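Local coordinates for protein tripeptidase (Staphylococcus aureus subsp. aureus, PDB 3RZA) that probably acts as a metal-dependent exopeptidase of the M20 family, cleaving tripeptides at a site that carries zinc and calcium in this crystal, at residues S233-G238 with V282-D287; A179-A184 with N316-K321; Q324-N329 with A381-E386. One frame throughout, in Å; residues are numbered along the deposited sequence. Where two conformers were deposited one is given.

Contact 1. Residues S233-G238 with V282-D287; sequences SRMKLG and VKHMTD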
loop_
_atom_site.group_PDB
_atom_site.type_symbol
_atom_site.label_atom_id
_atom_site.label_comp_id
_atom_site.label_asym_id
_atom_site.label_seq_id
_atom_site.Cartn_x
_atom_site.Cartn_y
_atom_site.Cartn_z
ATOM N N SER A 233 7.894 1.804 16.402
ATOM C CA SER A 233 8.310 1.036 17.606
ATOM C C SER A 233 8.775 1.932 18.763
ATOM O O SER A 233 8.649 1.562 19.926
ATOM C CB SER A 233 9.414 0.021 17.263
ATOM O OG SER A 233 10.027 -0.511 18.439
ATOM N N ARG A 234 9.316 3.115 18.438
ATOM C CA ARG A 234 9.743 4.090 19.460
ATOM C C ARG A 234 8.593 4.904 20.086
ATOM O O ARG A 234 8.800 5.545 21.088
ATOM C CB ARG A 234 10.758 5.075 18.870
ATOM C CG ARG A 234 12.013 4.440 18.348
ATOM C CD ARG A 234 12.905 5.482 17.724
ATOM N NE ARG A 234 14.106 4.889 17.129
ATOM C CZ ARG A 234 15.240 5.544 16.835
ATOM N NH1 ARG A 234 15.357 6.861 17.015
ATOM N NH2 ARG A 234 16.271 4.871 16.321
HETATM N N MSE A 235 7.394 4.847 19.493
HETATM C CA MSE A 235 6.329 5.830 19.670
HETATM C C MSE A 235 5.380 5.312 20.714
HETATM O O MSE A 235 5.178 4.113 20.794
HETATM C CB MSE A 235 5.582 5.972 18.319
HETATM C CG MSE A 235 4.881 7.238 18.120
HETATM SE SE MSE A 235 4.404 7.469 16.275
HETATM C CE MSE A 235 6.143 8.129 15.586
ATOM N N LYS A 236 4.804 6.204 21.514
ATOM C CA LYS A 236 3.654 5.888 22.374
ATOM C C LYS A 236 2.419 5.854 21.475
ATOM O O LYS A 236 2.154 6.809 20.722
ATOM C CB LYS A 236 3.469 6.937 23.469
ATOM C CG LYS A 236 4.669 7.098 24.443
ATOM C CD LYS A 236 4.280 7.924 25.722
ATOM C CE LYS A 236 5.292 9.076 26.133
ATOM N NZ LYS A 236 4.729 10.492 25.874
ATOM N N LEU A 237 1.713 4.735 21.496
ATOM C CA LEU A 237 0.586 4.486 20.595
ATOM C C LEU A 237 -0.432 3.643 21.332
ATOM O O LEU A 237 -0.135 3.102 22.390
ATOM C CB LEU A 237 1.067 3.726 19.353
ATOM C CG LEU A 237 1.880 4.473 18.313
ATOM C CD1 LEU A 237 2.432 3.508 17.268
ATOM C CD2 LEU A 237 1.063 5.543 17.643
ATOM N N GLY A 238 -1.628 3.518 20.756
ATOM C CA GLY A 238 -2.719 2.765 21.367
ATOM C C GLY A 238 -3.302 3.602 22.488
ATOM O O GLY A 238 -3.533 4.793 22.303
ATOM N N VAL A 282 0.942 14.639 19.740
ATOM C CA VAL A 282 1.223 14.945 18.326
ATOM C C VAL A 282 2.652 15.504 18.131
ATOM O O VAL A 282 3.329 15.167 17.150
ATOM C CB VAL A 282 0.144 15.888 17.731
ATOM C CG1 VAL A 282 0.567 16.415 16.362
ATOM C CG2 VAL A 282 -1.188 15.135 17.641
ATOM N N LYS A 283 3.127 16.298 19.089
ATOM C CA LYS A 283 4.527 16.733 19.078
ATOM C C LYS A 283 5.452 15.528 19.229
ATOM O O LYS A 283 6.452 15.415 18.505
ATOM C CB LYS A 283 4.815 17.755 20.190
ATOM C CG LYS A 283 6.208 18.442 20.081
ATOM C CD LYS A 283 6.628 19.091 21.417
ATOM C CE LYS A 283 7.955 19.887 21.338
ATOM N NZ LYS A 283 8.832 19.534 20.210
ATOM N N HIS A 284 5.131 14.656 20.186
ATOM C CA HIS A 284 5.886 13.406 20.399
ATOM C C HIS A 284 6.023 12.550 19.124
ATOM O O HIS A 284 7.135 12.119 18.796
ATOM C CB HIS A 284 5.257 12.588 21.538
ATOM C CG HIS A 284 5.758 11.190 21.626
ATOM N ND1 HIS A 284 7.045 10.893 22.003
ATOM C CD2 HIS A 284 5.145 10.001 21.404
ATOM C CE1 HIS A 284 7.213 9.582 22.007
ATOM N NE2 HIS A 284 6.077 9.016 21.648
HETATM N N MSE A 285 4.904 12.356 18.411
HETATM C CA MSE A 285 4.868 11.551 17.167
HETATM C C MSE A 285 5.687 12.236 16.051
HETATM O O MSE A 285 6.534 11.618 15.424
HETATM C CB MSE A 285 3.427 11.348 16.698
HETATM C CG MSE A 285 2.572 10.497 17.628
HETATM SE SE MSE A 285 0.656 10.636 17.262
HETATM C CE MSE A 285 0.613 9.348 15.849
ATOM N N THR A 286 5.443 13.524 15.853
ATOM C CA THR A 286 6.246 14.372 14.951
ATOM C C THR A 286 7.748 14.276 15.239
ATOM O O THR A 286 8.541 13.911 14.344
ATOM C CB THR A 286 5.798 15.841 15.079
ATOM O OG1 THR A 286 4.400 15.919 14.795
ATOM C CG2 THR A 286 6.615 16.784 14.148
ATOM N N ASP A 287 8.130 14.532 16.480
ATOM C CA ASP A 287 9.557 14.472 16.872
ATOM C C ASP A 287 10.195 13.104 16.660
ATOM O O ASP A 287 11.332 13.037 16.180
ATOM C CB ASP A 287 9.769 14.904 18.335
ATOM C CG ASP A 287 9.530 16.409 18.562
ATOM O OD1 ASP A 287 9.523 17.193 17.593
ATOM O OD2 ASP A 287 9.354 16.808 19.727
#
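The backbone N-H of Lys-236 runs almost straight into the imidazole of His-284: N to NE2 is 3.1 Å, with 175° at the hydrogen and the donor close to the ring plane. NE2 therefore serves as acceptor. The lysine side chain crosses the ring at about a right angle, its CG 3.7 Å from NE2 of His-284, then bends twice so that NZ hangs over one face. At 4.5 Å from ND1 of His-284, that ammonium group would probably disfavour a positive charge on the imidazole. Alongside, two selenomethionines cross roughly perpendicularly, Met-235 SE lying 3.8 Å from Met-285 CG. A bend at chi3 (-81°) turns Met-235 CE back to Met-285 O, 3.5 Å away. Leu-237 CD2 touches the methyl end of Met-285 more loosely.

Further out, Gln-281 NE2 binds Lys-236 O and Glu-295 holds Arg-234 in a salt bridge, so helix 275-295 holds the segment at two further points. Leu-237 also packs on Ala-246 and Ile-248 of strand 244-253, while Met-285 reaches Ile-204 of strand 194-209, so the end of helix 224-234 and the neighbouring helix 275-295 are joined side by side, each segment also touching the sheet.

Contact 2. Residues A179-A184 with N316-K321; sequences ADFGYA and NEAVVK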
loop_
_atom_site.group_PDB
_atom_site.type_symbol
_atom_site.label_atom_id
_atom_site.label_comp_id
_atom_site.label_asym_id
_atom_site.label_seq_id
_atom_site.Cartn_x
_atom_site.Cartn_y
_atom_site.Cartn_z
ATOM N N ALA A 179 -29.733 30.547 20.444
ATOM C CA ALA A 179 -30.041 29.573 21.495
ATOM C C ALA A 179 -29.126 29.789 22.691
ATOM O O ALA A 179 -27.975 30.172 22.520
ATOM C CB ALA A 179 -29.876 28.152 20.960
ATOM N N ASP A 180 -29.656 29.540 23.887
ATOM C CA ASP A 180 -28.872 29.511 25.142
ATOM C C ASP A 180 -28.104 28.192 25.336
ATOM O O ASP A 180 -27.046 28.182 25.942
ATOM C CB ASP A 180 -29.791 29.727 26.341
ATOM C CG ASP A 180 -30.449 31.112 26.337
ATOM O OD1 ASP A 180 -29.713 32.118 26.317
ATOM O OD2 ASP A 180 -31.695 31.188 26.344
ATOM N N PHE A 181 -28.681 27.084 24.878
ATOM C CA PHE A 181 -28.024 25.765 24.913
ATOM C C PHE A 181 -28.764 24.798 24.004
ATOM O O PHE A 181 -29.844 25.121 23.478
ATOM C CB PHE A 181 -27.957 25.206 26.355
ATOM C CG PHE A 181 -29.287 25.216 27.090
ATOM C CD1 PHE A 181 -30.240 24.191 26.885
ATOM C CD2 PHE A 181 -29.586 26.229 27.999
ATOM C CE1 PHE A 181 -31.463 24.204 27.559
ATOM C CE2 PHE A 181 -30.806 26.233 28.689
ATOM C CZ PHE A 181 -31.754 25.226 28.452
ATOM N N GLY A 182 -28.198 23.611 23.807
ATOM C CA GLY A 182 -28.903 22.593 23.070
ATOM C C GLY A 182 -28.283 21.244 22.938
ATOM O O GLY A 182 -27.403 20.885 23.693
ATOM N N TYR A 183 -28.839 20.460 22.016
ATOM C CA TYR A 183 -28.641 19.029 21.983
ATOM C C TYR A 183 -28.405 18.546 20.578
ATOM O O TYR A 183 -29.233 18.803 19.697
ATOM C CB TYR A 183 -29.863 18.325 22.550
ATOM C CG TYR A 183 -30.133 18.745 23.963
ATOM C CD1 TYR A 183 -29.380 18.219 25.018
ATOM C CD2 TYR A 183 -31.074 19.755 24.246
ATOM C CE1 TYR A 183 -29.602 18.636 26.333
ATOM C CE2 TYR A 183 -31.294 20.182 25.552
ATOM C CZ TYR A 183 -30.562 19.617 26.595
ATOM O OH TYR A 183 -30.766 20.067 27.894
ATOM N N ALA A 184 -27.292 17.845 20.363
ATOM C CA ALA A 184 -27.093 17.054 19.142
ATOM C C ALA A 184 -27.698 15.673 19.362
ATOM O O ALA A 184 -27.287 14.967 20.266
ATOM C CB ALA A 184 -25.628 16.972 18.803
ATOM N N ASN A 316 -23.081 20.394 36.372
ATOM C CA ASN A 316 -24.126 21.212 37.009
ATOM C C ASN A 316 -24.820 22.214 36.074
ATOM O O ASN A 316 -25.732 22.920 36.517
ATOM C CB ASN A 316 -23.540 21.964 38.212
ATOM C CG ASN A 316 -22.798 21.051 39.155
ATOM O OD1 ASN A 316 -21.603 21.219 39.373
ATOM N ND2 ASN A 316 -23.489 20.032 39.667
ATOM N N GLU A 317 -24.396 22.279 34.805
ATOM C CA GLU A 317 -24.995 23.185 33.829
ATOM C C GLU A 317 -26.412 22.773 33.511
ATOM O O GLU A 317 -26.711 21.573 33.500
ATOM C CB GLU A 317 -24.207 23.205 32.515
ATOM C CG GLU A 317 -22.934 24.025 32.571
ATOM C CD GLU A 317 -23.181 25.536 32.527
ATOM O OE1 GLU A 317 -23.819 26.037 31.562
ATOM O OE2 GLU A 317 -22.709 26.217 33.454
ATOM N N ALA A 318 -27.274 23.780 33.287
ATOM C CA ALA A 318 -28.690 23.588 32.923
ATOM C C ALA A 318 -28.895 22.566 31.813
ATOM O O ALA A 318 -29.775 21.708 31.915
ATOM C CB ALA A 318 -29.323 24.931 32.504
ATOM N N VAL A 319 -28.078 22.667 30.757
ATOM C CA VAL A 319 -28.176 21.755 29.612
ATOM C C VAL A 319 -28.003 20.266 29.978
ATOM O O VAL A 319 -28.696 19.407 29.417
ATOM C CB VAL A 319 -27.206 22.163 28.454
ATOM C CG1 VAL A 319 -25.724 22.036 28.865
ATOM C CG2 VAL A 319 -27.503 21.363 27.206
ATOM N N VAL A 320 -27.110 19.972 30.925
ATOM C CA VAL A 320 -26.876 18.595 31.382
ATOM C C VAL A 320 -28.008 18.126 32.287
ATOM O O VAL A 320 -28.535 17.030 32.116
ATOM C CB VAL A 320 -25.534 18.463 32.144
ATOM C CG1 VAL A 320 -25.314 17.024 32.596
ATOM C CG2 VAL A 320 -24.344 18.958 31.294
ATOM N N LYS A 321 -28.385 18.970 33.242
ATOM C CA LYS A 321 -29.451 18.648 34.205
ATOM C C LYS A 321 -30.822 18.421 33.555
ATOM O O LYS A 321 -31.541 17.504 33.933
ATOM C CB LYS A 321 -29.547 19.738 35.286
ATOM C CG LYS A 321 -28.285 19.824 36.203
ATOM C CD LYS A 321 -28.319 18.745 37.302
ATOM C CE LYS A 321 -26.922 18.260 37.757
ATOM N NZ LYS A 321 -26.366 17.095 36.959
#
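Strand 181-184 passes the first turn of helix 318-329 with the CA atoms of Phe-181 and Val-319 6.2 Å apart. This is a helix packed on the central sheet of an alpha/beta domain, consistent with the catalytic domain of M20 peptidases; the strand runs parallel to its neighbours 93-98 and 355-359, bonding to Tyr-94 on one side and Val-356 on the other.

Val-319 carries the contact. Its CB sits 3.8 Å from CB of Phe-181, and its CA lies over one face of the phenyl ring. With chi1 at 51°, Phe-181 CG stands between its own backbone N and carbonyl carbon, which turns that ring face to Val-319 CA; Ala-318 CB approaches the same ring at 4.3 Å from CE2 of Phe-181. The CG2 branch of Val-319, anti to its backbone N, wedges deeper, 3.5 Å from Gly-182 O and 3.6 Å from Tyr-183 CE1. The valine points back along the two aromatic side chains, which run antiparallel to it. Ile-322 continues the packing on both rings one turn along, and Val-356 meets both Val-319 and Tyr-183. The buried phenol is satisfied by the helix backbone: Tyr-183 OH donates to Val-319 O at 2.7 Å, in the carbonyl plane and on a lone pair, with a C=O...donor angle of 122°.

Contact 3. Residues Q324-N329 with A381-E386; sequences QESARN and ASQVLE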
loop_
_atom_site.group_PDB
_atom_site.type_symbol
_atom_site.label_atom_id
_atom_site.label_comp_id
_atom_site.label_asym_id
_atom_site.label_seq_id
_atom_site.Cartn_x
_atom_site.Cartn_y
_atom_site.Cartn_z
ATOM N N GLN A 324 -30.665 14.934 31.817
ATOM C CA GLN A 324 -30.782 13.908 32.832
ATOM C C GLN A 324 -32.208 13.838 33.419
ATOM O O GLN A 324 -32.735 12.747 33.611
ATOM C CB GLN A 324 -29.751 14.113 33.953
ATOM C CG GLN A 324 -28.314 13.852 33.552
ATOM C CD GLN A 324 -27.405 14.049 34.730
ATOM O OE1 GLN A 324 -27.215 15.174 35.177
ATOM N NE2 GLN A 324 -26.907 12.952 35.301
ATOM N N GLU A 325 -32.823 14.996 33.683
ATOM C CA GLU A 325 -34.229 15.048 34.186
ATOM C C GLU A 325 -35.211 14.381 33.207
ATOM O O GLU A 325 -36.033 13.540 33.624
ATOM C CB GLU A 325 -34.669 16.493 34.460
ATOM C CG GLU A 325 -36.084 16.634 35.128
ATOM C CD GLU A 325 -36.535 18.097 35.326
ATOM O OE1 GLU A 325 -35.699 19.018 35.238
ATOM O OE2 GLU A 325 -37.745 18.313 35.556
ATOM N N SER A 326 -35.098 14.733 31.922
ATOM C CA SER A 326 -35.930 14.125 30.839
ATOM C C SER A 326 -35.768 12.591 30.792
ATOM O O SER A 326 -36.755 11.859 30.685
ATOM C CB SER A 326 -35.622 14.753 29.478
ATOM O OG SER A 326 -34.345 14.355 28.925
ATOM N N ALA A 327 -34.537 12.129 30.961
ATOM C CA ALA A 327 -34.234 10.710 31.029
ATOM C C ALA A 327 -34.876 10.027 32.272
ATOM O O ALA A 327 -35.537 8.993 32.133
ATOM C CB ALA A 327 -32.659 10.465 30.967
ATOM N N ARG A 328 -34.718 10.625 33.451
ATOM C CA ARG A 328 -35.363 10.106 34.680
ATOM C C ARG A 328 -36.882 10.089 34.617
ATOM O O ARG A 328 -37.514 9.091 35.026
ATOM C CB ARG A 328 -34.938 10.887 35.919
ATOM C CG ARG A 328 -33.531 10.587 36.391
ATOM C CD ARG A 328 -33.298 11.120 37.787
ATOM N NE ARG A 328 -33.401 12.582 37.805
ATOM C CZ ARG A 328 -32.408 13.460 37.557
ATOM N NH1 ARG A 328 -31.132 13.073 37.294
ATOM N NH2 ARG A 328 -32.695 14.760 37.588
ATOM N N ASN A 329 -37.470 11.153 34.076
ATOM C CA ASN A 329 -38.937 11.199 33.859
ATOM C C ASN A 329 -39.482 10.053 32.978
ATOM O O ASN A 329 -40.561 9.550 33.240
ATOM C CB ASN A 329 -39.379 12.535 33.259
ATOM C CG ASN A 329 -39.241 13.706 34.224
ATOM O OD1 ASN A 329 -38.845 13.548 35.371
ATOM N ND2 ASN A 329 -39.550 14.900 33.734
ATOM N N ALA A 381 -37.980 10.133 20.744
ATOM C CA ALA A 381 -39.049 11.105 20.456
ATOM C C ALA A 381 -39.753 11.590 21.735
ATOM O O ALA A 381 -39.965 12.795 21.912
ATOM C CB ALA A 381 -40.066 10.504 19.478
ATOM N N SER A 382 -40.056 10.667 22.647
ATOM C CA SER A 382 -40.623 11.045 23.963
ATOM C C SER A 382 -39.650 11.902 24.787
ATOM O O SER A 382 -40.088 12.848 25.444
ATOM C CB SER A 382 -41.031 9.804 24.743
ATOM O OG SER A 382 -42.003 9.095 24.006
ATOM N N GLN A 383 -38.337 11.598 24.702
ATOM C CA GLN A 383 -37.316 12.368 25.427
ATOM C C GLN A 383 -37.153 13.782 24.879
ATOM O O GLN A 383 -37.120 14.715 25.643
ATOM C CB GLN A 383 -35.958 11.683 25.415
ATOM C CG GLN A 383 -35.009 12.231 26.507
ATOM C CD GLN A 383 -33.579 11.837 26.334
ATOM O OE1 GLN A 383 -33.185 11.223 25.322
ATOM N NE2 GLN A 383 -32.760 12.197 27.330
ATOM N N VAL A 384 -37.034 13.925 23.565
ATOM C CA VAL A 384 -36.964 15.260 22.946
ATOM C C VAL A 384 -38.205 16.112 23.331
ATOM O O VAL A 384 -38.056 17.306 23.661
ATOM C CB VAL A 384 -36.843 15.201 21.415
ATOM C CG1 VAL A 384 -36.824 16.609 20.827
ATOM C CG2 VAL A 384 -35.579 14.408 20.974
ATOM N N LEU A 385 -39.401 15.496 23.321
ATOM C CA LEU A 385 -40.618 16.182 23.760
ATOM C C LEU A 385 -40.528 16.620 25.247
ATOM O O LEU A 385 -40.942 17.723 25.594
ATOM C CB LEU A 385 -41.866 15.305 23.540
ATOM C CG LEU A 385 -43.198 15.902 24.042
ATOM C CD1 LEU A 385 -43.445 17.280 23.383
ATOM C CD2 LEU A 385 -44.328 14.953 23.785
ATOM N N GLU A 386 -40.013 15.733 26.101
ATOM C CA GLU A 386 -39.897 16.005 27.523
ATOM C C GLU A 386 -38.914 17.143 27.795
ATOM O O GLU A 386 -39.192 18.003 28.630
ATOM C CB GLU A 386 -39.474 14.738 28.256
ATOM C CG GLU A 386 -39.576 14.795 29.751
ATOM C CD GLU A 386 -40.996 14.953 30.277
ATOM O OE1 GLU A 386 -41.967 14.573 29.586
ATOM O OE2 GLU A 386 -41.129 15.458 31.397
#
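Asn-329 and Glu-386 cross at about a right angle, their amide and carboxylate planes 79° apart. ND2 of Asn-329 gives a 2.9 Å hydrogen bond to OE2 of Glu-386, leaving close to its own amide plane but meeting the carboxylate on the anti side and clearly tilted from its plane. The bend of Glu-386 at chi2 (64°) makes this possible: the chain first lays CG across Ser-326, 3.9 Å from its CA, and then turns the carboxylate toward Asn-329. Glu-325 OE2 is 6.1 Å from Glu-386 OE2, a like charge that the hydrogen bond from Asn-329 would partly offset.

One turn earlier on the same helix as Glu-386, Gln-383 reaches across. Its extended side chain, with CG anti to the backbone N, brings NE2 to 3.1 Å from Ser-326 OG in a somewhat bent bond, with the hydroxyl slightly tilted from the amide plane; NE2 also lies 4.0 Å from Ala-327 CB. Ser-326 OG is meanwhile tied back to Ala-323 O of its own helix, so the hydroxyl links the two helices.

Ile-387 and Ile-390 extend the apolar part of the interface past Ser-326. The short helical segments cross steeply, 127° between their directions, with axes 9.0 Å apart at closest approach. Helix 374-393 also packs through Val-384 and Leu-385 onto helix 128-147, a layer of helices characteristic of the alpha/beta catalytic domain of M20 peptidases.

In the fold
Contacts 2 and 3 share helix 318-329, its start resting on strand 181-184 and its end on helix 374-393; their centres are 13 Å apart. Contact 1 lies well away, 36 Å from contact 2 and 43 Å from contact 3 between centres, with about 25 Å and 28 Å between nearest atoms. Its segments fall in sequence between the two halves of contact 2, consistent with the dimerisation domain inserted into the catalytic domain in M20 peptidases; there Leu-237 packs on Asn-226 of the second subunit. Contact 2 comes within about 13 Å of the zinc, measured from the Tyr-183 side chain, but binds no metal itself; the zinc ligands are His-98, Asp-129 and Asp-186.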